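Local atomic coordinates of Low molecular weight protein-tyrosine-phosphatase YwlE (Bacillus subtilis subsp. subtilis, PDB entry 4KK3), a protein that removes phosphate from phosphoarginine residues of many proteins, counteracting the arginine kinase McsB, and is almost inactive on phosphoserine, phosphothreonine and phosphotyrosine peptides. Residues A[22-27]-A[137-142]; A[56-61]-A[129-134]. One frame throughout, in Å; residues are numbered along the deposited sequence.

How the contacts relate
From the N terminus, strand 2-7, which carries the nucleophile Cys7, leads through the substrate-binding residues into helix 13-28, whose C-terminal half supplies residues 22-27 of contact 1. Strand 33-38 and helix 49-56 follow, and the turn leaving that helix gives residues 56-61 of contact 2. Both partners lie on the last long helix, 124-145: residues 129-134 close the shorter loop, and residues 137-142, further along, close the longer one that encloses it. Contact 1 thus joins the first helix to the last, and contact 2 joins the end of helix 49-56 to the last. The two meet where Ser23 CB packs against Ile60 CD1 at 4.0 Å.

Contact 1: residues A[22-27]-A[137-142]; sequences KSIAER and LLRQLA
Ile24 reaches from helix 13-28 to helix 124-145 and makes all the close contacts between residues 22-27 and 137-142. Its two branches land on different residues. CG1 lies anti to the carbonyl carbon (chi1 -76°) and, with chi2 extended, sends CD1 out to Leu138 CB at 3.8 Å and Arg139 CG at 3.7 Å. The other branch, CG2, meets the methyl CB of Ala142 at 3.6 Å, one turn on from Leu138. Arg139 starts off to the side, but its chain, extended from CG to NE, carries the guanidinium to where Ile24 CG1 lies over one face, toward the rim. No hydrogen bond or salt bridge crosses between the segments; Arg139 NH2 is salt-bridged to Glu135 of its own helix. Replacing Ile24 by alanine removes CG1, CD1 and CG2 and would probably open a gap beside Leu138 and Ala142 and strip the apolar cover from that guanidinium face. The axes of the two segments approach to 9.6 Å at 35°, running in the same general direction. Leu138 continues the interface along helix 13-28 onto Ala17, Leu20 and Phe21, Ala142 also touches Leu30 in the loop before strand 33-38, Leu137 packs on helix 105-110, and Leu141 touches both Tyr108 there and Phe21.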
loop_
_atom_site.group_PDB
_atom_site.type_symbol
_atom_site.label_atom_id
_atom_site.label_comp_id
_atom_site.label_asym_id
_atom_site.label_seq_id
_atom_site.Cartn_x
_atom_site.Cartn_y
_atom_site.Cartn_z
ATOM N N LYS A 22 -7.497 -4.218 3.785
ATOM C CA LYS A 22 -8.928 -4.447 3.569
ATOM C C LYS A 22 -9.471 -5.408 4.620
ATOM O O LYS A 22 -10.562 -5.204 5.157
ATOM C CB LYS A 22 -9.193 -4.996 2.170
ATOM C CG LYS A 22 -9.158 -3.945 1.066
ATOM C CD LYS A 22 -9.179 -4.618 -0.296
ATOM C CE LYS A 22 -9.459 -3.641 -1.420
ATOM N NZ LYS A 22 -9.381 -4.331 -2.746
ATOM N N SER A 23 -8.693 -6.444 4.919
ATOM C CA SER A 23 -9.087 -7.433 5.918
ATOM C C SER A 23 -9.173 -6.825 7.313
ATOM O O SER A 23 -10.170 -7.005 8.019
ATOM C CB SER A 23 -8.096 -8.597 5.934
ATOM O OG SER A 23 -8.503 -9.577 6.875
ATOM N N ILE A 24 -8.110 -6.119 7.696
ATOM C CA ILE A 24 -8.012 -5.434 8.981
ATOM C C ILE A 24 -9.135 -4.414 9.140
ATOM O O ILE A 24 -9.799 -4.359 10.181
ATOM C CB ILE A 24 -6.648 -4.698 9.097
ATOM C CG1 ILE A 24 -5.523 -5.682 9.390
ATOM C CG2 ILE A 24 -6.694 -3.648 10.196
ATOM C CD1 ILE A 24 -4.143 -5.100 9.115
ATOM N N ALA A 25 -9.355 -3.620 8.091
ATOM C CA ALA A 25 -10.366 -2.565 8.107
ATOM C C ALA A 25 -11.759 -3.121 8.337
ATOM O O ALA A 25 -12.544 -2.553 9.096
ATOM C CB ALA A 25 -10.332 -1.757 6.812
ATOM N N GLU A 26 -12.074 -4.232 7.681
ATOM C CA GLU A 26 -13.413 -4.794 7.838
ATOM C C GLU A 26 -13.630 -5.386 9.231
ATOM O O GLU A 26 -14.750 -5.385 9.739
ATOM C CB GLU A 26 -13.748 -5.795 6.725
ATOM C CG GLU A 26 -13.115 -7.164 6.867
ATOM C CD GLU A 26 -13.590 -8.129 5.796
ATOM O OE1 GLU A 26 -14.390 -7.710 4.931
ATOM O OE2 GLU A 26 -13.165 -9.305 5.819
ATOM N N ARG A 27 -12.564 -5.869 9.862
ATOM C CA ARG A 27 -12.674 -6.396 11.224
ATOM C C ARG A 27 -12.844 -5.256 12.223
ATOM O O ARG A 27 -13.649 -5.339 13.153
ATOM C CB ARG A 27 -11.440 -7.213 11.597
ATOM C CG ARG A 27 -11.122 -8.359 10.654
ATOM C CD ARG A 27 -11.895 -9.616 10.987
ATOM N NE ARG A 27 -11.150 -10.812 10.598
ATOM C CZ ARG A 27 -11.293 -11.450 9.440
ATOM N NH1 ARG A 27 -12.165 -11.017 8.539
ATOM N NH2 ARG A 27 -10.565 -12.526 9.184
ATOM N N LEU A 137 2.269 -2.344 10.639
ATOM C CA LEU A 137 2.006 -0.945 10.292
ATOM C C LEU A 137 0.527 -0.696 10.015
ATOM O O LEU A 137 -0.048 0.336 10.402
ATOM C CB LEU A 137 2.822 -0.571 9.061
ATOM C CG LEU A 137 4.318 -0.422 9.342
ATOM C CD1 LEU A 137 5.123 -0.457 8.049
ATOM C CD2 LEU A 137 4.575 0.866 10.103
ATOM N N LEU A 138 -0.096 -1.659 9.349
ATOM C CA LEU A 138 -1.466 -1.503 8.890
ATOM C C LEU A 138 -2.462 -1.675 10.029
ATOM O O LEU A 138 -3.512 -1.041 10.020
ATOM C CB LEU A 138 -1.763 -2.473 7.746
ATOM C CG LEU A 138 -0.918 -2.148 6.501
ATOM C CD1 LEU A 138 -1.026 -3.281 5.485
ATOM C CD2 LEU A 138 -1.305 -0.822 5.866
ATOM N N ARG A 139 -2.123 -2.510 11.008
ATOM C CA ARG A 139 -2.921 -2.576 12.234
ATOM C C ARG A 139 -2.920 -1.243 12.974
ATOM O O ARG A 139 -3.967 -0.804 13.458
ATOM C CB ARG A 139 -2.472 -3.716 13.153
ATOM C CG ARG A 139 -2.799 -5.084 12.578
ATOM C CD ARG A 139 -2.630 -6.202 13.583
ATOM N NE ARG A 139 -2.905 -7.498 12.965
ATOM C CZ ARG A 139 -4.124 -7.991 12.765
ATOM N NH1 ARG A 139 -5.198 -7.304 13.138
ATOM N NH2 ARG A 139 -4.275 -9.176 12.191
ATOM N N GLN A 140 -1.760 -0.594 13.040
ATOM C CA GLN A 140 -1.661 0.720 13.675
ATOM C C GLN A 140 -2.418 1.767 12.869
ATOM O O GLN A 140 -3.082 2.623 13.448
ATOM C CB GLN A 140 -0.216 1.179 13.828
ATOM C CG GLN A 140 0.728 0.255 14.558
ATOM C CD GLN A 140 2.167 0.761 14.496
ATOM O OE1 GLN A 140 2.492 1.813 15.058
ATOM N NE2 GLN A 140 3.027 0.026 13.793
ATOM N N LEU A 141 -2.296 1.710 11.540
ATOM C CA LEU A 141 -3.017 2.625 10.664
ATOM C C LEU A 141 -4.513 2.585 10.941
ATOM O O LEU A 141 -5.164 3.622 11.052
ATOM C CB LEU A 141 -2.736 2.331 9.181
ATOM C CG LEU A 141 -3.443 3.206 8.134
ATOM C CD1 LEU A 141 -2.970 4.661 8.224
ATOM C CD2 LEU A 141 -3.219 2.680 6.713
ATOM N N ALA A 142 -5.052 1.377 11.052
ATOM C CA ALA A 142 -6.461 1.192 11.335
ATOM C C ALA A 142 -6.867 1.918 12.617
ATOM O O ALA A 142 -7.837 2.671 12.624
ATOM C CB ALA A 142 -6.779 -0.276 11.422
#

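Contact 2: residues A[56-61]-A[129-134]; sequences FEKHIA and QTRDEL
Arg131 reaches from helix 124-145 to the turn after helix 49-56, where Glu57 and Lys58 meet its guanidinium from different directions. Glu57 comes to the edge, its carboxylate turned 76° from the guanidinium plane. OE2 makes a long salt bridge to Arg131 NH1 at 3.4 Å and a weak hydrogen bond from NH2. Arg131 NH1 also has a hydrogen bond to the backbone O of Ala54, on helix 49-56. Lys58, bent at chi2 (-76°), lays CE over one face, 3.4 Å from Arg131 NH2. Asp132, the next residue along the helix, takes the NE-NH2 side of the group: its OD1 lies in the guanidinium plane and accepts from Arg131 NE at 3.1 Å and from NH2 at 3.2 Å, a side-on grip on one oxygen.

Further out, Glu57 OE1 is salt-bridged to Lys128 on helix 124-145. Glu57 and Lys58 are the middle residues of a type I turn from Phe56 to His59, within a Schellman motif that ends the helix, with His59 as its positive-phi C-prime residue; His59 N bonds to Phe56 O at 2.9 Å.

Bonds at NE, NH1 and NH2 fix the rotation of the guanidinium of Arg131, a buried residue. The salt-bridge network of Glu57, Arg131 and Asp132 ties the end of helix 49-56 to the last helix. Lys58 NZ stands 4.2 Å from Arg131 NH2, a like-charge approach that the carboxylates of Glu57 and Asp132 probably offset.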
loop_
_atom_site.group_PDB
_atom_site.type_symbol
_atom_site.label_atom_id
_atom_site.label_comp_id
_atom_site.label_asym_id
_atom_site.label_seq_id
_atom_site.Cartn_x
_atom_site.Cartn_y
_atom_site.Cartn_z
ATOM N N PHE A 56 -1.588 -16.116 1.369
ATOM C CA PHE A 56 -2.356 -17.361 1.396
ATOM C C PHE A 56 -2.143 -18.102 2.727
ATOM O O PHE A 56 -3.079 -18.689 3.302
ATOM C CB PHE A 56 -1.942 -18.223 0.193
ATOM C CG PHE A 56 -2.749 -19.497 0.036
ATOM C CD1 PHE A 56 -3.968 -19.485 -0.618
ATOM C CD2 PHE A 56 -2.257 -20.697 0.506
ATOM C CE1 PHE A 56 -4.703 -20.667 -0.778
ATOM C CE2 PHE A 56 -2.981 -21.875 0.351
ATOM C CZ PHE A 56 -4.200 -21.849 -0.297
ATOM N N GLU A 57 -0.912 -18.038 3.231
ATOM C CA GLU A 57 -0.558 -18.612 4.526
ATOM C C GLU A 57 -1.414 -18.059 5.676
ATOM O O GLU A 57 -1.736 -18.779 6.627
ATOM C CB GLU A 57 0.934 -18.402 4.811
ATOM C CG GLU A 57 1.330 -18.549 6.273
ATOM C CD GLU A 57 2.810 -18.330 6.487
ATOM O OE1 GLU A 57 3.570 -18.544 5.527
ATOM O OE2 GLU A 57 3.216 -17.939 7.603
ATOM N N LYS A 58 -1.802 -16.795 5.561
ATOM C CA LYS A 58 -2.638 -16.134 6.555
ATOM C C LYS A 58 -4.109 -16.110 6.154
ATOM O O LYS A 58 -4.895 -15.329 6.700
ATOM C CB LYS A 58 -2.148 -14.697 6.771
ATOM C CG LYS A 58 -0.705 -14.611 7.222
ATOM C CD LYS A 58 -0.575 -14.970 8.692
ATOM C CE LYS A 58 0.768 -14.528 9.244
ATOM N NZ LYS A 58 0.855 -14.713 10.716
ATOM N N HIS A 59 -4.472 -16.970 5.205
ATOM C CA HIS A 59 -5.848 -17.111 4.737
ATOM C C HIS A 59 -6.420 -15.847 4.113
ATOM O O HIS A 59 -7.599 -15.550 4.259
ATOM C CB HIS A 59 -6.760 -17.640 5.862
ATOM C CG HIS A 59 -6.258 -18.906 6.479
ATOM N ND1 HIS A 59 -6.754 -20.144 6.136
ATOM C CD2 HIS A 59 -5.286 -19.128 7.395
ATOM C CE1 HIS A 59 -6.120 -21.077 6.827
ATOM N NE2 HIS A 59 -5.224 -20.488 7.595
ATOM N N ILE A 60 -5.577 -15.110 3.395
ATOM C CA ILE A 60 -6.042 -13.956 2.650
ATOM C C ILE A 60 -5.740 -14.188 1.185
ATOM O O ILE A 60 -4.626 -14.583 0.842
ATOM C CB ILE A 60 -5.320 -12.671 3.119
ATOM C CG1 ILE A 60 -5.754 -12.316 4.547
ATOM C CG2 ILE A 60 -5.632 -11.516 2.174
ATOM C CD1 ILE A 60 -5.046 -11.085 5.115
ATOM N N ALA A 61 -6.720 -13.951 0.316
ATOM C CA ALA A 61 -6.517 -14.163 -1.115
ATOM C C ALA A 61 -5.984 -12.896 -1.761
ATOM O O ALA A 61 -6.544 -11.820 -1.591
ATOM C CB ALA A 61 -7.817 -14.596 -1.790
ATOM N N GLN A 129 8.573 -11.698 5.636
ATOM C CA GLN A 129 9.046 -10.609 6.486
ATOM C C GLN A 129 8.400 -9.280 6.092
ATOM O O GLN A 129 7.983 -8.507 6.946
ATOM C CB GLN A 129 10.574 -10.510 6.432
ATOM C CG GLN A 129 11.284 -11.728 7.028
ATOM C CD GLN A 129 12.796 -11.652 6.896
ATOM O OE1 GLN A 129 13.386 -12.246 5.990
ATOM N NE2 GLN A 129 13.431 -10.920 7.804
ATOM N N THR A 130 8.300 -9.031 4.791
ATOM C CA THR A 130 7.601 -7.850 4.289
ATOM C C THR A 130 6.133 -7.875 4.714
ATOM O O THR A 130 5.583 -6.883 5.201
ATOM C CB THR A 130 7.682 -7.773 2.768
ATOM O OG1 THR A 130 9.054 -7.657 2.382
ATOM C CG2 THR A 130 6.915 -6.561 2.254
ATOM N N ARG A 131 5.506 -9.032 4.542
ATOM C CA ARG A 131 4.123 -9.195 4.978
ATOM C C ARG A 131 3.955 -8.812 6.454
ATOM O O ARG A 131 3.040 -8.069 6.809
ATOM C CB ARG A 131 3.669 -10.645 4.763
ATOM C CG ARG A 131 2.260 -10.911 5.281
ATOM C CD ARG A 131 2.029 -12.415 5.455
ATOM N NE ARG A 131 2.796 -12.952 6.579
ATOM C CZ ARG A 131 3.156 -14.227 6.715
ATOM N NH1 ARG A 131 2.845 -15.137 5.793
ATOM N NH2 ARG A 131 3.858 -14.591 7.776
ATOM N N ASP A 132 4.826 -9.338 7.313
ATOM C CA ASP A 132 4.730 -9.088 8.750
ATOM C C ASP A 132 4.981 -7.624 9.092
ATOM O O ASP A 132 4.334 -7.063 9.974
ATOM C CB ASP A 132 5.703 -9.978 9.524
ATOM C CG ASP A 132 5.287 -11.445 9.511
ATOM O OD1 ASP A 132 4.140 -11.730 9.110
ATOM O OD2 ASP A 132 6.100 -12.309 9.905
ATOM N N GLU A 133 5.931 -7.024 8.380
ATOM C CA GLU A 133 6.244 -5.618 8.534
ATOM C C GLU A 133 5.013 -4.772 8.195
ATOM O O GLU A 133 4.640 -3.863 8.945
ATOM C CB GLU A 133 7.416 -5.278 7.603
ATOM C CG GLU A 133 7.796 -3.809 7.509
ATOM C CD GLU A 133 8.936 -3.592 6.528
ATOM O OE1 GLU A 133 9.193 -4.488 5.696
ATOM O OE2 GLU A 133 9.579 -2.533 6.584
ATOM N N LEU A 134 4.394 -5.083 7.062
ATOM C CA LEU A 134 3.192 -4.404 6.604
ATOM C C LEU A 134 2.036 -4.590 7.580
ATOM O O LEU A 134 1.327 -3.637 7.911
ATOM C CB LEU A 134 2.777 -4.919 5.225
ATOM C CG LEU A 134 3.639 -4.369 4.092
ATOM C CD1 LEU A 134 3.245 -4.976 2.754
ATOM C CD2 LEU A 134 3.482 -2.831 4.066
#